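Long-range contact in beta-glucosidase (Saccharopolyspora erythraea D, PDB 5M6G), which probably hydrolyses terminal, non-reducing beta-D-glucosyl residues, releasing beta-D-glucose, as a member of glycosyl hydrolase family 3: residues Gly484-Val498 with Lys526-Val539. Numbering follows the deposited sequence.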
loop_
_atom_site.group_PDB
_atom_site.type_symbol
_atom_site.label_atom_id
_atom_site.label_comp_id
_atom_site.label_asym_id
_atom_site.label_seq_id
_atom_site.Cartn_x
_atom_site.Cartn_y
_atom_site.Cartn_z
ATOM N N GLY A 484 1.752 -30.777 10.053
ATOM C CA GLY A 484 0.720 -31.601 10.654
ATOM C C GLY A 484 1.210 -32.893 11.272
ATOM O O GLY A 484 0.383 -33.701 11.702
ATOM N N ASN A 485 2.523 -33.114 11.335
ATOM C CA ASN A 485 3.048 -34.372 11.851
ATOM C C ASN A 485 2.796 -34.481 13.347
ATOM O O ASN A 485 3.044 -33.536 14.101
ATOM C CB ASN A 485 4.541 -34.486 11.555
ATOM C CG ASN A 485 4.822 -34.674 10.084
ATOM O OD1 ASN A 485 4.028 -35.273 9.368
ATOM N ND2 ASN A 485 5.948 -34.160 9.624
ATOM N N GLY A 486 2.292 -35.632 13.782
ATOM C CA GLY A 486 2.002 -35.835 15.181
ATOM C C GLY A 486 0.560 -35.599 15.560
ATOM O O GLY A 486 0.186 -35.872 16.707
ATOM N N VAL A 487 -0.260 -35.095 14.640
ATOM C CA VAL A 487 -1.676 -34.953 14.937
ATOM C C VAL A 487 -2.292 -36.345 15.043
ATOM O O VAL A 487 -1.874 -37.284 14.357
ATOM C CB VAL A 487 -2.391 -34.100 13.872
ATOM C CG1 VAL A 487 -2.542 -34.865 12.550
ATOM C CG2 VAL A 487 -3.747 -33.635 14.381
ATOM N N ASP A 488 -3.272 -36.484 15.931
ATOM C CA ASP A 488 -4.005 -37.736 16.068
ATOM C C ASP A 488 -5.390 -37.420 16.610
ATOM O O ASP A 488 -5.724 -36.261 16.874
ATOM C CB ASP A 488 -3.254 -38.752 16.955
ATOM C CG ASP A 488 -2.987 -38.247 18.365
ATOM O OD1 ASP A 488 -3.865 -37.604 18.975
ATOM O OD2 ASP A 488 -1.883 -38.521 18.882
ATOM N N GLY A 489 -6.187 -38.474 16.795
ATOM C CA GLY A 489 -7.574 -38.337 17.205
ATOM C C GLY A 489 -7.776 -37.891 18.635
ATOM O O GLY A 489 -8.922 -37.650 19.025
ATOM N N SER A 490 -6.703 -37.746 19.414
ATOM C CA SER A 490 -6.837 -37.257 20.780
ATOM C C SER A 490 -7.018 -35.743 20.862
ATOM O O SER A 490 -7.303 -35.231 21.949
ATOM C CB SER A 490 -5.618 -37.666 21.614
ATOM O OG SER A 490 -4.493 -36.857 21.310
ATOM N N TYR A 491 -6.853 -35.019 19.755
ATOM C CA TYR A 491 -6.981 -33.567 19.749
ATOM C C TYR A 491 -8.435 -33.159 19.554
ATOM O O TYR A 491 -9.201 -33.837 18.864
ATOM C CB TYR A 491 -6.102 -32.965 18.646
ATOM C CG TYR A 491 -4.629 -33.035 18.988
ATOM C CD1 TYR A 491 -3.882 -34.185 18.734
ATOM C CD2 TYR A 491 -3.993 -31.956 19.589
ATOM C CE1 TYR A 491 -2.537 -34.245 19.064
ATOM C CE2 TYR A 491 -2.664 -32.007 19.920
ATOM C CZ TYR A 491 -1.937 -33.145 19.661
ATOM O OH TYR A 491 -0.608 -33.164 20.013
ATOM N N ARG A 492 -8.823 -32.041 20.169
ATOM C CA ARG A 492 -10.213 -31.628 20.047
ATOM C C ARG A 492 -10.480 -30.858 18.765
ATOM O O ARG A 492 -11.623 -30.843 18.295
ATOM C CB ARG A 492 -10.646 -30.809 21.260
ATOM C CG ARG A 492 -10.095 -29.420 21.323
ATOM C CD ARG A 492 -10.767 -28.652 22.441
ATOM N NE ARG A 492 -9.864 -27.704 23.077
ATOM C CZ ARG A 492 -9.880 -26.399 22.856
ATOM N NH1 ARG A 492 -10.764 -25.894 22.010
ATOM N NH2 ARG A 492 -9.024 -25.598 23.492
ATOM N N ALA A 493 -9.454 -30.243 18.178
ATOM C CA ALA A 493 -9.595 -29.567 16.893
ATOM C C ALA A 493 -8.206 -29.358 16.321
ATOM O O ALA A 493 -7.217 -29.325 17.055
ATOM C CB ALA A 493 -10.326 -28.228 17.018
ATOM N N ALA A 494 -8.141 -29.220 14.998
ATOM C CA ALA A 494 -6.887 -28.939 14.316
ATOM C C ALA A 494 -7.070 -27.707 13.443
ATOM O O ALA A 494 -8.065 -27.601 12.720
ATOM C CB ALA A 494 -6.422 -30.131 13.467
ATOM N N ILE A 495 -6.101 -26.792 13.505
ATOM C CA ILE A 495 -6.143 -25.524 12.780
ATOM C C ILE A 495 -5.000 -25.523 11.778
ATOM O O ILE A 495 -3.832 -25.649 12.161
ATOM C CB ILE A 495 -6.032 -24.318 13.731
ATOM C CG1 ILE A 495 -7.125 -24.387 14.795
ATOM C CG2 ILE A 495 -6.107 -22.992 12.946
ATOM C CD1 ILE A 495 -6.816 -23.549 16.016
ATOM N N ALA A 496 -5.328 -25.358 10.498
ATOM C CA ALA A 496 -4.340 -25.358 9.427
ATOM C C ALA A 496 -4.286 -23.954 8.837
ATOM O O ALA A 496 -5.218 -23.530 8.151
ATOM C CB ALA A 496 -4.689 -26.393 8.357
ATOM N N VAL A 497 -3.200 -23.238 9.100
ATOM C CA VAL A 497 -3.030 -21.875 8.611
ATOM C C VAL A 497 -2.161 -21.973 7.366
ATOM O O VAL A 497 -0.944 -22.141 7.458
ATOM C CB VAL A 497 -2.418 -20.959 9.675
ATOM C CG1 VAL A 497 -2.542 -19.501 9.239
ATOM C CG2 VAL A 497 -3.114 -21.173 11.008
ATOM N N VAL A 498 -2.795 -21.854 6.197
ATOM C CA VAL A 498 -2.153 -22.103 4.913
ATOM C C VAL A 498 -2.185 -20.827 4.071
ATOM O O VAL A 498 -2.550 -19.754 4.566
ATOM C CB VAL A 498 -2.851 -23.273 4.189
ATOM C CG1 VAL A 498 -2.778 -24.570 5.030
ATOM C CG2 VAL A 498 -4.298 -22.922 3.900
ATOM N N LYS A 526 -3.449 -34.459 5.957
ATOM C CA LYS A 526 -2.958 -35.124 7.157
ATOM C C LYS A 526 -3.829 -34.800 8.365
ATOM O O LYS A 526 -4.103 -35.679 9.192
ATOM C CB LYS A 526 -1.505 -34.727 7.410
ATOM C CG LYS A 526 -0.838 -35.511 8.528
ATOM C CD LYS A 526 0.598 -35.060 8.702
ATOM C CE LYS A 526 1.382 -35.282 7.421
ATOM N NZ LYS A 526 1.520 -36.736 7.136
ATOM N N LEU A 527 -4.278 -33.545 8.485
ATOM C CA LEU A 527 -5.137 -33.164 9.601
ATOM C C LEU A 527 -6.519 -33.784 9.472
ATOM O O LEU A 527 -7.087 -34.250 10.464
ATOM C CB LEU A 527 -5.272 -31.644 9.698
ATOM C CG LEU A 527 -4.042 -30.782 9.990
ATOM C CD1 LEU A 527 -4.481 -29.391 10.438
ATOM C CD2 LEU A 527 -3.156 -31.427 11.017
ATOM N N ARG A 528 -7.097 -33.766 8.273
ATOM C CA ARG A 528 -8.408 -34.383 8.124
ATOM C C ARG A 528 -8.346 -35.884 8.390
ATOM O O ARG A 528 -9.291 -36.450 8.949
ATOM C CB ARG A 528 -8.975 -34.098 6.732
ATOM C CG ARG A 528 -9.130 -32.610 6.428
ATOM C CD ARG A 528 -10.116 -32.335 5.306
ATOM N NE ARG A 528 -10.017 -33.316 4.235
ATOM C CZ ARG A 528 -10.981 -34.169 3.901
ATOM N NH1 ARG A 528 -12.149 -34.160 4.532
ATOM N NH2 ARG A 528 -10.775 -35.027 2.919
ATOM N N ALA A 529 -7.238 -36.539 8.020
ATOM C CA ALA A 529 -7.113 -37.982 8.229
ATOM C C ALA A 529 -7.126 -38.356 9.702
ATOM O O ALA A 529 -7.347 -39.526 10.035
ATOM C CB ALA A 529 -5.831 -38.508 7.589
ATOM N N SER A 530 -6.888 -37.399 10.596
ATOM C CA SER A 530 -6.916 -37.708 12.015
ATOM C C SER A 530 -8.331 -37.905 12.539
ATOM O O SER A 530 -8.489 -38.372 13.676
ATOM C CB SER A 530 -6.215 -36.600 12.809
ATOM O OG SER A 530 -6.972 -35.402 12.785
ATOM N N GLY A 531 -9.349 -37.561 11.745
ATOM C CA GLY A 531 -10.733 -37.616 12.177
ATOM C C GLY A 531 -11.160 -36.470 13.060
ATOM O O GLY A 531 -12.327 -36.404 13.456
ATOM N N VAL A 532 -10.248 -35.566 13.377
ATOM C CA VAL A 532 -10.473 -34.422 14.244
ATOM C C VAL A 532 -11.089 -33.301 13.404
ATOM O O VAL A 532 -10.796 -33.216 12.204
ATOM C CB VAL A 532 -9.129 -34.031 14.882
ATOM C CG1 VAL A 532 -9.054 -32.577 15.257
ATOM C CG2 VAL A 532 -8.800 -34.972 16.040
ATOM N N PRO A 533 -11.958 -32.451 13.963
ATOM C CA PRO A 533 -12.487 -31.320 13.182
ATOM C C PRO A 533 -11.370 -30.375 12.764
ATOM O O PRO A 533 -10.485 -30.053 13.558
ATOM C CB PRO A 533 -13.457 -30.633 14.151
ATOM C CG PRO A 533 -13.759 -31.669 15.211
ATOM C CD PRO A 533 -12.553 -32.541 15.309
ATOM N N VAL A 534 -11.424 -29.929 11.507
ATOM C CA VAL A 534 -10.343 -29.161 10.892
ATOM C C VAL A 534 -10.846 -27.769 10.520
ATOM O O VAL A 534 -11.818 -27.627 9.765
ATOM C CB VAL A 534 -9.756 -29.877 9.665
ATOM C CG1 VAL A 534 -8.648 -29.032 9.041
ATOM C CG2 VAL A 534 -9.206 -31.243 10.065
ATOM N N VAL A 535 -10.164 -26.759 11.045
ATOM C CA VAL A 535 -10.383 -25.350 10.741
ATOM C C VAL A 535 -9.278 -24.924 9.791
ATOM O O VAL A 535 -8.093 -24.998 10.138
ATOM C CB VAL A 535 -10.346 -24.495 12.019
ATOM C CG1 VAL A 535 -10.488 -23.001 11.689
ATOM C CG2 VAL A 535 -11.417 -24.950 13.013
ATOM N N VAL A 536 -9.642 -24.466 8.604
ATOM C CA VAL A 536 -8.655 -23.986 7.650
ATOM C C VAL A 536 -8.666 -22.462 7.665
ATOM O O VAL A 536 -9.729 -21.829 7.631
ATOM C CB VAL A 536 -8.910 -24.555 6.244
ATOM C CG1 VAL A 536 -7.985 -23.897 5.233
ATOM C CG2 VAL A 536 -8.698 -26.085 6.264
ATOM N N VAL A 537 -7.481 -21.876 7.739
ATOM C CA VAL A 537 -7.314 -20.433 7.786
ATOM C C VAL A 537 -6.431 -20.044 6.614
ATOM O O VAL A 537 -5.291 -20.508 6.517
ATOM C CB VAL A 537 -6.694 -19.985 9.120
ATOM C CG1 VAL A 537 -6.580 -18.463 9.160
ATOM C CG2 VAL A 537 -7.526 -20.505 10.282
ATOM N N THR A 538 -6.958 -19.225 5.701
ATOM C CA THR A 538 -6.173 -18.796 4.552
ATOM C C THR A 538 -5.492 -17.475 4.894
ATOM O O THR A 538 -6.160 -16.490 5.230
ATOM C CB THR A 538 -7.016 -18.659 3.275
ATOM O OG1 THR A 538 -8.107 -17.750 3.482
ATOM C CG2 THR A 538 -7.543 -20.027 2.819
ATOM N N VAL A 539 -4.169 -17.477 4.858
ATOM C CA VAL A 539 -3.373 -16.255 4.893
ATOM C C VAL A 539 -2.938 -16.015 3.457
ATOM O O VAL A 539 -2.089 -16.742 2.930
ATOM C CB VAL A 539 -2.176 -16.381 5.846
ATOM C CG1 VAL A 539 -1.213 -15.176 5.691
ATOM C CG2 VAL A 539 -2.660 -16.464 7.270
#
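Leu-527, in helix 518-528, points its two methyls at different parts of segment 484-498. Its CD1 sits over the beta-sheet face that carries Ala-494 and Ala-496, 3.7 Å from the CB of each, whereas CD2 turns to the preceding loop and meets CG1 of Val-487 at 3.8 Å, the two side chains standing nearly perpendicular. With chi1 at 72°, Val-487 puts CG1 between its own backbone N and carbonyl carbon, where it reaches both Leu-527 CD2 and the carbonyl O of Lys-526; CG2 faces the Ser-530 hydroxyl. Replacing Val-487 with an alanine would probably open a gap beside Leu-527 CD2 and let that methyl shift. Ser-530 OG is itself turned back onto Leu-527 O (2.6 Å), in the carbonyl plane, and the backbone N of Ser-530 shares this acceptor, so Leu-527 O takes two bonds from the same serine, which ties the turn 528-531 back to the helix.

Val-532 wedges in next: CG2 is pressed against Tyr-491 O at 3.1 Å, and CG1 packs tightly on Ala-493 CA at 3.5 Å. Beyond it, strands 493-498 and 534-539 run parallel, their axes 18° apart. Six backbone hydrogen bonds, none longer than 2.9 Å, link the two segments, from Ala-494 N to Pro-533 O, just ahead of the second strand, through to Val-539 N to Val-498 O. On the face away from the helix, the Ile-495 and Val-537 side chains run alongside each other in the same direction, their CG2 methyls 3.9 Å apart, and Val-497 CG1 meets Val-539 CG2 at 3.6 Å.

These elements form a beta-alpha-beta unit of the C-terminal domain, flanked by strands 431-434 and 555-560. Its chemistry is that of a buried core: backbone amides and carbonyls pair between the strands, while small alanines admit the leucine and branched aliphatic side chains pack both faces.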